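Local coordinates for hypothetical membrane spanning protein (PDB 2VPZ) that probably serves as the quinone-binding, membrane-embedded subunit of a polysulfide reductase complex, drawing electrons from quinol for the reduction of polysulfide, at residues D43-R48 against L167-A172; I77-S82 against W91-L96; R141-G146 against L192-E197. One frame throughout, in Å; residues are numbered along the deposited sequence.

Contact 1 (D43-R48 against L167-A172)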
loop_
_atom_site.group_PDB
_atom_site.type_symbol
_atom_site.label_atom_id
_atom_site.label_comp_id
_atom_site.label_asym_id
_atom_site.label_seq_id
_atom_site.Cartn_x
_atom_site.Cartn_y
_atom_site.Cartn_z
ATOM N N ASP C 43 -48.228 7.436 -44.898
ATOM C CA ASP C 43 -49.307 6.463 -44.575
ATOM C C ASP C 43 -50.425 7.118 -43.714
ATOM O O ASP C 43 -50.132 7.980 -42.869
ATOM C CB ASP C 43 -48.743 5.182 -43.884
ATOM C CG ASP C 43 -49.839 4.164 -43.489
ATOM O OD1 ASP C 43 -50.573 4.449 -42.511
ATOM O OD2 ASP C 43 -49.958 3.100 -44.149
ATOM N N ALA C 44 -51.681 6.722 -43.945
ATOM C CA ALA C 44 -52.889 7.249 -43.271
ATOM C C ALA C 44 -52.993 7.109 -41.731
ATOM O O ALA C 44 -53.632 7.934 -41.054
ATOM C CB ALA C 44 -54.176 6.647 -43.939
ATOM N N GLU C 45 -52.366 6.066 -41.191
ATOM C CA GLU C 45 -52.335 5.767 -39.749
ATOM C C GLU C 45 -51.409 6.696 -38.945
ATOM O O GLU C 45 -51.314 6.599 -37.720
ATOM C CB GLU C 45 -51.838 4.342 -39.489
ATOM C CG GLU C 45 -52.476 3.214 -40.257
ATOM C CD GLU C 45 -52.608 1.971 -39.388
ATOM O OE1 GLU C 45 -53.304 2.083 -38.350
ATOM O OE2 GLU C 45 -52.012 0.924 -39.727
ATOM N N ALA C 46 -50.706 7.570 -39.641
ATOM C CA ALA C 46 -49.761 8.454 -38.981
ATOM C C ALA C 46 -50.394 9.394 -37.945
ATOM O O ALA C 46 -49.741 9.832 -37.001
ATOM C CB ALA C 46 -48.991 9.300 -40.042
ATOM N N ARG C 47 -51.681 9.658 -38.098
ATOM C CA ARG C 47 -52.405 10.580 -37.232
ATOM C C ARG C 47 -52.762 10.126 -35.818
ATOM O O ARG C 47 -52.633 10.882 -34.845
ATOM C CB ARG C 47 -53.643 11.094 -37.964
ATOM C CG ARG C 47 -53.379 12.236 -38.935
ATOM C CD ARG C 47 -53.489 13.564 -38.184
ATOM N NE ARG C 47 -54.789 13.729 -37.529
ATOM C CZ ARG C 47 -55.246 14.867 -37.032
ATOM N NH1 ARG C 47 -54.487 15.948 -37.129
ATOM N NH2 ARG C 47 -56.442 14.945 -36.451
ATOM N N ARG C 48 -53.236 8.898 -35.719
ATOM C CA ARG C 48 -53.608 8.334 -34.443
ATOM C C ARG C 48 -52.366 7.771 -33.733
ATOM O O ARG C 48 -52.354 7.665 -32.514
ATOM C CB ARG C 48 -54.677 7.252 -34.605
ATOM C CG ARG C 48 -54.176 6.014 -35.302
ATOM C CD ARG C 48 -55.312 5.083 -35.632
ATOM N NE ARG C 48 -55.492 4.034 -34.641
ATOM C CZ ARG C 48 -55.299 2.746 -34.891
ATOM N NH1 ARG C 48 -54.925 2.378 -36.105
ATOM N NH2 ARG C 48 -55.475 1.843 -33.936
ATOM N N LEU C 167 -53.308 -3.672 -31.647
ATOM C CA LEU C 167 -54.210 -2.702 -32.282
ATOM C C LEU C 167 -54.448 -3.115 -33.784
ATOM O O LEU C 167 -55.027 -2.367 -34.583
ATOM C CB LEU C 167 -53.647 -1.257 -32.167
ATOM C CG LEU C 167 -53.266 -0.761 -30.751
ATOM C CD1 LEU C 167 -52.933 0.743 -30.757
ATOM C CD2 LEU C 167 -54.410 -1.040 -29.758
ATOM N N LYS C 168 -53.990 -4.321 -34.132
ATOM C CA LYS C 168 -54.124 -4.931 -35.467
ATOM C C LYS C 168 -53.485 -4.251 -36.706
ATOM O O LYS C 168 -53.927 -4.478 -37.839
ATOM C CB LYS C 168 -55.608 -5.293 -35.737
ATOM C CG LYS C 168 -56.235 -6.393 -34.822
ATOM C CD LYS C 168 -55.602 -7.798 -34.971
ATOM C CE LYS C 168 -56.062 -8.749 -33.847
ATOM N NZ LYS C 168 -55.069 -9.828 -33.531
ATOM N N SER C 169 -52.470 -3.404 -36.507
ATOM C CA SER C 169 -51.775 -2.785 -37.648
ATOM C C SER C 169 -51.017 -3.973 -38.315
ATOM O O SER C 169 -50.252 -4.686 -37.639
ATOM C CB SER C 169 -50.810 -1.657 -37.193
ATOM O OG SER C 169 -51.505 -0.601 -36.566
ATOM N N PRO C 170 -51.233 -4.215 -39.654
ATOM C CA PRO C 170 -50.604 -5.282 -40.465
ATOM C C PRO C 170 -49.038 -5.352 -40.595
ATOM O O PRO C 170 -48.451 -6.454 -40.642
ATOM C CB PRO C 170 -51.320 -5.189 -41.828
ATOM C CG PRO C 170 -52.468 -4.180 -41.642
ATOM C CD PRO C 170 -51.979 -3.284 -40.515
ATOM N N TRP C 171 -48.418 -4.174 -40.683
ATOM C CA TRP C 171 -46.948 -3.914 -40.766
ATOM C C TRP C 171 -46.415 -3.782 -39.299
ATOM O O TRP C 171 -46.626 -2.804 -38.689
ATOM C CB TRP C 171 -46.682 -2.562 -41.416
ATOM C CG TRP C 171 -47.485 -1.438 -40.702
ATOM C CD1 TRP C 171 -48.683 -0.914 -41.105
ATOM C CD2 TRP C 171 -47.198 -0.802 -39.412
ATOM N NE1 TRP C 171 -49.150 -0.023 -40.164
ATOM C CE2 TRP C 171 -48.265 0.058 -39.121
ATOM C CE3 TRP C 171 -46.139 -0.902 -38.471
ATOM C CZ2 TRP C 171 -48.314 0.829 -37.923
ATOM C CZ3 TRP C 171 -46.183 -0.163 -37.283
ATOM C CH2 TRP C 171 -47.270 0.696 -37.022
ATOM N N ALA C 172 -45.738 -4.765 -38.736
ATOM C CA ALA C 172 -45.262 -4.680 -37.346
ATOM C C ALA C 172 -45.092 -6.111 -36.794
ATOM O O ALA C 172 -44.131 -6.357 -36.051
ATOM C CB ALA C 172 -46.268 -3.855 -36.441
#

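Contact 2 (I77-S82 against W91-L96)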
loop_
_atom_site.group_PDB
_atom_site.type_symbol
_atom_site.label_atom_id
_atom_site.label_comp_id
_atom_site.label_asym_id
_atom_site.label_seq_id
_atom_site.Cartn_x
_atom_site.Cartn_y
_atom_site.Cartn_z
ATOM N N ILE C 77 -38.599 22.880 -12.882
ATOM C CA ILE C 77 -38.442 23.960 -13.824
ATOM C C ILE C 77 -36.935 24.106 -14.208
ATOM O O ILE C 77 -36.633 24.467 -15.353
ATOM C CB ILE C 77 -39.049 25.321 -13.286
ATOM C CG1 ILE C 77 -38.948 26.390 -14.362
ATOM C CG2 ILE C 77 -38.355 25.756 -11.973
ATOM C CD1 ILE C 77 -39.508 27.764 -13.954
ATOM N N TRP C 78 -35.995 23.782 -13.310
ATOM C CA TRP C 78 -34.538 23.886 -13.591
ATOM C C TRP C 78 -33.995 22.928 -14.646
ATOM O O TRP C 78 -32.913 23.112 -15.217
ATOM C CB TRP C 78 -33.738 23.790 -12.292
ATOM C CG TRP C 78 -34.079 24.938 -11.404
ATOM C CD1 TRP C 78 -34.931 24.939 -10.333
ATOM C CD2 TRP C 78 -33.610 26.299 -11.534
ATOM N NE1 TRP C 78 -35.014 26.197 -9.795
ATOM C CE2 TRP C 78 -34.217 27.052 -10.506
ATOM C CE3 TRP C 78 -32.732 26.952 -12.424
ATOM C CZ2 TRP C 78 -33.980 28.429 -10.328
ATOM C CZ3 TRP C 78 -32.489 28.337 -12.249
ATOM C CH2 TRP C 78 -33.118 29.051 -11.201
ATOM N N LEU C 79 -34.779 21.893 -14.905
ATOM C CA LEU C 79 -34.493 20.896 -15.936
ATOM C C LEU C 79 -34.438 21.629 -17.317
ATOM O O LEU C 79 -33.672 21.267 -18.227
ATOM C CB LEU C 79 -35.632 19.866 -15.955
ATOM C CG LEU C 79 -35.355 18.358 -16.023
ATOM C CD1 LEU C 79 -34.014 18.036 -15.342
ATOM C CD2 LEU C 79 -36.514 17.570 -15.371
ATOM N N PHE C 80 -35.267 22.666 -17.409
ATOM C CA PHE C 80 -35.488 23.481 -18.600
ATOM C C PHE C 80 -34.880 24.874 -18.685
ATOM O O PHE C 80 -35.030 25.554 -19.696
ATOM C CB PHE C 80 -36.991 23.523 -18.853
ATOM C CG PHE C 80 -37.602 22.177 -19.103
ATOM C CD1 PHE C 80 -38.525 21.607 -18.212
ATOM C CD2 PHE C 80 -37.199 21.446 -20.218
ATOM C CE1 PHE C 80 -39.025 20.311 -18.439
ATOM C CE2 PHE C 80 -37.681 20.158 -20.468
ATOM C CZ PHE C 80 -38.596 19.583 -19.578
ATOM N N LEU C 81 -34.199 25.303 -17.631
ATOM C CA LEU C 81 -33.554 26.619 -17.635
ATOM C C LEU C 81 -32.025 26.485 -17.605
ATOM O O LEU C 81 -31.331 27.441 -17.294
ATOM C CB LEU C 81 -34.026 27.487 -16.445
ATOM C CG LEU C 81 -35.532 27.702 -16.202
ATOM C CD1 LEU C 81 -35.817 27.904 -14.699
ATOM C CD2 LEU C 81 -36.071 28.882 -17.020
ATOM N N SER C 82 -31.493 25.301 -17.912
ATOM C CA SER C 82 -30.048 25.130 -17.907
ATOM C C SER C 82 -29.583 24.167 -19.010
ATOM O O SER C 82 -30.386 23.516 -19.687
ATOM C CB SER C 82 -29.550 24.687 -16.517
ATOM O OG SER C 82 -29.874 23.340 -16.248
ATOM N N TRP C 91 -30.837 14.964 -21.175
ATOM C CA TRP C 91 -31.170 14.626 -22.564
ATOM C C TRP C 91 -32.622 14.102 -22.609
ATOM O O TRP C 91 -33.431 14.607 -23.378
ATOM C CB TRP C 91 -30.216 13.589 -23.188
ATOM C CG TRP C 91 -28.926 14.217 -23.659
ATOM C CD1 TRP C 91 -27.770 14.350 -22.939
ATOM C CD2 TRP C 91 -28.687 14.919 -24.916
ATOM N NE1 TRP C 91 -26.845 15.080 -23.649
ATOM C CE2 TRP C 91 -27.371 15.444 -24.859
ATOM C CE3 TRP C 91 -29.460 15.157 -26.075
ATOM C CZ2 TRP C 91 -26.795 16.194 -25.921
ATOM C CZ3 TRP C 91 -28.888 15.908 -27.145
ATOM C CH2 TRP C 91 -27.563 16.414 -27.046
ATOM N N GLY C 92 -32.945 13.136 -21.749
ATOM C CA GLY C 92 -34.288 12.596 -21.701
ATOM C C GLY C 92 -35.439 13.578 -21.502
ATOM O O GLY C 92 -36.527 13.408 -22.071
ATOM N N ALA C 93 -35.214 14.620 -20.701
ATOM C CA ALA C 93 -36.220 15.657 -20.424
ATOM C C ALA C 93 -36.513 16.525 -21.653
ATOM O O ALA C 93 -37.673 16.871 -21.941
ATOM C CB ALA C 93 -35.786 16.557 -19.229
ATOM N N TRP C 94 -35.461 16.871 -22.380
ATOM C CA TRP C 94 -35.581 17.664 -23.588
ATOM C C TRP C 94 -36.123 16.876 -24.826
ATOM O O TRP C 94 -36.913 17.434 -25.584
ATOM C CB TRP C 94 -34.243 18.386 -23.865
ATOM C CG TRP C 94 -34.025 19.606 -22.950
ATOM C CD1 TRP C 94 -33.506 19.616 -21.670
ATOM C CD2 TRP C 94 -34.342 20.979 -23.256
ATOM N NE1 TRP C 94 -33.486 20.904 -21.181
ATOM C CE2 TRP C 94 -33.993 21.758 -22.126
ATOM C CE3 TRP C 94 -34.897 21.622 -24.378
ATOM C CZ2 TRP C 94 -34.172 23.163 -22.086
ATOM C CZ3 TRP C 94 -35.078 23.025 -24.344
ATOM C CH2 TRP C 94 -34.715 23.773 -23.198
ATOM N N GLY C 95 -35.765 15.594 -24.995
ATOM C CA GLY C 95 -36.252 14.774 -26.102
ATOM C C GLY C 95 -37.757 14.528 -26.110
ATOM O O GLY C 95 -38.463 14.768 -27.120
ATOM N N LEU C 96 -38.254 14.051 -24.965
ATOM C CA LEU C 96 -39.695 13.792 -24.694
ATOM C C LEU C 96 -40.467 15.147 -24.822
ATOM O O LEU C 96 -41.368 15.289 -25.660
ATOM C CB LEU C 96 -39.891 13.184 -23.271
ATOM C CG LEU C 96 -39.202 11.870 -22.814
ATOM C CD1 LEU C 96 -38.959 11.842 -21.274
ATOM C CD2 LEU C 96 -40.013 10.633 -23.261
#

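Contact 3 (R141-G146 against L192-E197)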
loop_
_atom_site.group_PDB
_atom_site.type_symbol
_atom_site.label_atom_id
_atom_site.label_comp_id
_atom_site.label_asym_id
_atom_site.label_seq_id
_atom_site.Cartn_x
_atom_site.Cartn_y
_atom_site.Cartn_z
ATOM N N ARG C 141 -21.182 0.565 -10.720
ATOM C CA ARG C 141 -22.202 -0.498 -10.628
ATOM C C ARG C 141 -21.826 -1.599 -11.656
ATOM O O ARG C 141 -22.106 -1.446 -12.837
ATOM C CB ARG C 141 -23.602 0.082 -10.965
ATOM C CG ARG C 141 -24.001 1.395 -10.245
ATOM C CD ARG C 141 -24.502 1.146 -8.802
ATOM N NE ARG C 141 -24.578 2.362 -7.968
ATOM C CZ ARG C 141 -24.857 2.392 -6.664
ATOM N NH1 ARG C 141 -25.101 1.268 -5.995
ATOM N NH2 ARG C 141 -24.897 3.550 -6.008
ATOM N N PRO C 142 -21.203 -2.731 -11.205
ATOM C CA PRO C 142 -20.865 -3.796 -12.164
ATOM C C PRO C 142 -21.933 -4.419 -13.136
ATOM O O PRO C 142 -21.575 -4.952 -14.190
ATOM C CB PRO C 142 -20.204 -4.898 -11.340
ATOM C CG PRO C 142 -19.735 -4.204 -10.057
ATOM C CD PRO C 142 -20.737 -3.050 -9.851
ATOM N N LEU C 143 -23.213 -4.409 -12.784
ATOM C CA LEU C 143 -24.228 -4.996 -13.679
ATOM C C LEU C 143 -24.654 -4.046 -14.819
ATOM O O LEU C 143 -25.079 -4.485 -15.884
ATOM C CB LEU C 143 -25.471 -5.528 -12.902
ATOM C CG LEU C 143 -25.191 -6.541 -11.766
ATOM C CD1 LEU C 143 -26.483 -7.277 -11.335
ATOM C CD2 LEU C 143 -24.120 -7.545 -12.217
ATOM N N TRP C 144 -24.514 -2.736 -14.613
ATOM C CA TRP C 144 -24.890 -1.763 -15.646
ATOM C C TRP C 144 -23.790 -1.473 -16.631
ATOM O O TRP C 144 -23.360 -0.323 -16.789
ATOM C CB TRP C 144 -25.369 -0.466 -14.985
ATOM C CG TRP C 144 -26.671 -0.682 -14.304
ATOM C CD1 TRP C 144 -27.537 -1.738 -14.498
ATOM C CD2 TRP C 144 -27.298 0.156 -13.327
ATOM N NE1 TRP C 144 -28.648 -1.594 -13.707
ATOM C CE2 TRP C 144 -28.532 -0.438 -12.983
ATOM C CE3 TRP C 144 -26.941 1.377 -12.717
ATOM C CZ2 TRP C 144 -29.418 0.140 -12.025
ATOM C CZ3 TRP C 144 -27.811 1.958 -11.772
ATOM C CH2 TRP C 144 -29.035 1.340 -11.444
ATOM N N ASN C 145 -23.333 -2.505 -17.322
ATOM C CA ASN C 145 -22.248 -2.323 -18.278
ATOM C C ASN C 145 -22.749 -1.813 -19.647
ATOM O O ASN C 145 -23.941 -1.502 -19.816
ATOM C CB ASN C 145 -21.414 -3.626 -18.407
ATOM C CG ASN C 145 -22.103 -4.721 -19.217
ATOM O OD1 ASN C 145 -21.616 -5.850 -19.323
ATOM N ND2 ASN C 145 -23.256 -4.379 -19.800
ATOM N N GLY C 146 -21.811 -1.707 -20.583
ATOM C CA GLY C 146 -22.103 -1.231 -21.925
ATOM C C GLY C 146 -23.321 -1.786 -22.654
ATOM O O GLY C 146 -23.996 -1.032 -23.340
ATOM N N LEU C 192 -22.902 -13.575 -19.574
ATOM C CA LEU C 192 -21.586 -14.096 -20.015
ATOM C C LEU C 192 -20.562 -12.980 -20.264
ATOM O O LEU C 192 -19.361 -13.212 -20.486
ATOM C CB LEU C 192 -21.750 -14.964 -21.290
ATOM C CG LEU C 192 -22.616 -16.240 -21.244
ATOM C CD1 LEU C 192 -22.631 -16.963 -22.621
ATOM C CD2 LEU C 192 -22.100 -17.189 -20.133
ATOM N N THR C 193 -21.073 -11.760 -20.195
ATOM C CA THR C 193 -20.329 -10.536 -20.402
ATOM C C THR C 193 -19.898 -9.919 -19.044
ATOM O O THR C 193 -19.199 -8.896 -18.999
ATOM C CB THR C 193 -21.257 -9.539 -21.199
ATOM O OG1 THR C 193 -20.629 -9.142 -22.416
ATOM C CG2 THR C 193 -21.662 -8.331 -20.338
ATOM N N LEU C 194 -20.245 -10.561 -17.942
ATOM C CA LEU C 194 -19.943 -10.041 -16.606
ATOM C C LEU C 194 -18.799 -10.697 -15.846
ATOM O O LEU C 194 -18.430 -11.846 -16.151
ATOM C CB LEU C 194 -21.216 -10.096 -15.704
ATOM C CG LEU C 194 -22.488 -9.296 -16.090
ATOM C CD1 LEU C 194 -23.758 -9.774 -15.361
ATOM C CD2 LEU C 194 -22.260 -7.805 -15.820
ATOM N N PRO C 195 -18.132 -9.944 -14.912
ATOM C CA PRO C 195 -17.024 -10.563 -14.162
ATOM C C PRO C 195 -17.772 -11.682 -13.337
ATOM O O PRO C 195 -18.950 -11.506 -12.971
ATOM C CB PRO C 195 -16.555 -9.449 -13.215
ATOM C CG PRO C 195 -16.931 -8.150 -13.898
ATOM C CD PRO C 195 -18.081 -8.471 -14.859
ATOM N N PRO C 196 -17.104 -12.820 -13.033
ATOM C CA PRO C 196 -17.678 -13.924 -12.253
ATOM C C PRO C 196 -18.611 -13.592 -11.050
ATOM O O PRO C 196 -19.733 -14.119 -10.941
ATOM C CB PRO C 196 -16.452 -14.723 -11.818
ATOM C CG PRO C 196 -15.431 -14.485 -12.910
ATOM C CD PRO C 196 -15.685 -13.038 -13.356
ATOM N N GLU C 197 -18.126 -12.751 -10.144
ATOM C CA GLU C 197 -18.830 -12.314 -8.919
ATOM C C GLU C 197 -20.142 -11.525 -9.186
ATOM O O GLU C 197 -21.108 -11.615 -8.401
ATOM C CB GLU C 197 -17.877 -11.490 -8.031
ATOM C CG GLU C 197 -16.363 -11.735 -8.259
ATOM C CD GLU C 197 -15.819 -11.118 -9.569
ATOM O OE1 GLU C 197 -16.062 -9.907 -9.795
ATOM O OE2 GLU C 197 -15.146 -11.848 -10.345
#

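Contact 1 (D43-R48 against L167-A172)
In the turn leading into helix 46-65, E45 reaches across to W171 in the loop that follows helix 148-166. The indole NE1 of W171 donates to E45 OE2 over 3.0 Å, with an N-H...O angle of 154°, and meets that oxygen from above the carboxylate plane. Carboxylate and indole planes stand 69° apart, and OE2 sits at the N-H edge of the ring. The other carboxylate oxygen, E45 OE1, forms a salt bridge of 2.8 Å with R48 NH1. For R48, CG lies between the backbone N and the carbonyl carbon (chi1 68°), and the later bend of the chain swings the guanidinium round so that NH1 meets E45 OE1. R48 NH2 is hydrogen-bonded to Y52 OH and comes within 4.0 Å of L167 CB. Glutamate suits this place because its two oxygens serve two donors at once, and the nearby arginine probably keeps it ionised. An alanine in place of E45 would probably leave W171 NE1 and R48 NH1 without their acceptor. S169 lies alongside: its CB sits 3.4 Å above the plane of the W171 ring, while its hydroxyl makes its hydrogen bond to Y49, and E45 OE2 is only a 3.5 Å neighbour of S169 OG. The ring of Y49 also meets that of W171. D43 OD1 accepts from E45 N at 2.8 Å, nearly along its C-O direction, within a type I turn; K168, with its positive phi, is the C-prime residue of a Schellman motif ending helix 148-166. The arrangement is typical of two helix ends in a helical membrane protein, an aspartate-capped start and a Schellman-closed finish, joined through polar side chains.

Contact 2 (I77-S82 against W91-L96)
The rings of F80 and W94 meet edge to face: F80 turns its edge to one face of the indole, with CD2 3.7 Å from W94 CE2, toward the rim. The F80 ring and the five-membered ring of W94 have centroids 5.1 Å apart and planes at 64°, a T-shaped stack. A93 O also lies near the plane of the F80 ring, 3.6 Å from F80 CE2, while L79 CB rests over one of its faces. At the indole edge, W94 NE1 donates to L79 O over 3.0 Å; the bond is bent, with an N-H...O angle of 144°, and the oxygen is tilted from the ring plane. W94 reaches it because its CG lies anti to the carbonyl carbon (chi1 -77°), which carries the ring from the side of the helix to the loop. Tryptophan suits the place, offering one N-H to a backbone carbonyl and a broad face to a phenyl. Alanine suits position 93, where its small CB lets L79 CG approach to 3.7 Å from A93 CB. Within the loop, S82 OG bonds W78 O. The ring of W90 meets that of W94, and W90 NE1 donates to S82 O. The segment 77-82 thus packs against the first turns of helix 88-107, whose W91 and L96 touch helix 117-136, while W78 and L79 lean on a chain of another protein.

Contact 3 (R141-G146 against L192-E197)
Apolar contact dominates where L143 and L194 meet. Their side chains cross at about a right angle, with L143 CD2 3.9 Å from L194 CD1 and 4.1 Å from L194 CD2. The CB of L143 leaves its backbone away from the other segment, and only the end of the chain comes back to the partner. L194 has its CG anti to the carbonyl carbon (chi1 -61°), an arrangement that directs both methyls at the loop 141-146: besides meeting L143, its CD2 lies 4.0 Å from L143 CA. Leucine suits both places, since a branched end can meet several atoms in a buried setting. L143 also rests on A198, H201 and L202 of helix 196-205.

Methyl-to-carbonyl contact adds to this, L194 CD2 lying 3.4 Å from P142 O. N145 and T193 each pack on G146 of the second subunit, so the contact borders the subunit interface; L192 and P195 likewise touch L133 and L139 of that second subunit.

Backbone hydrogen bonds give the loop its shape. W144 N donates to R141 O over 3.3 Å in a type I turn, where P142 suits the second position because its ring already fixes phi. A weak bond follows from N145 N to L143 O, 3.0 Å, in an inverse gamma turn centred on W144, and L143 O also accepts from Y190 OH. In segment 192-197, P195 takes the N-cap position of helix 196-205, a place where a proline lacking an N-H costs no helix bond.

The arrangement is that of a proline-containing type I turn followed by an inverse gamma turn, in a connection between membrane helices, packed by leucines on the N-terminal end of helix 196-205 beside the subunit interface.

How the contacts relate
The three contacts are separate and none touches another. Contacts 1 and 3 lie on opposite sides of the chain's centre, their own centres about 39 Å apart, and their segments alternate along the sequence. Both segments of contact 2 fall between those of contact 1 in sequence, with centres about 30 Å apart, and contact 2 closes before contact 3 opens, again about 30 Å away between centres. Contact 2 alone comes near Y130 and H21, which bind quinone in other structures of this protein: the side chain of A93 lies about 7 Å from that of Y130 and about 9 Å from that of H21, while contacts 1 and 3 lie away from them.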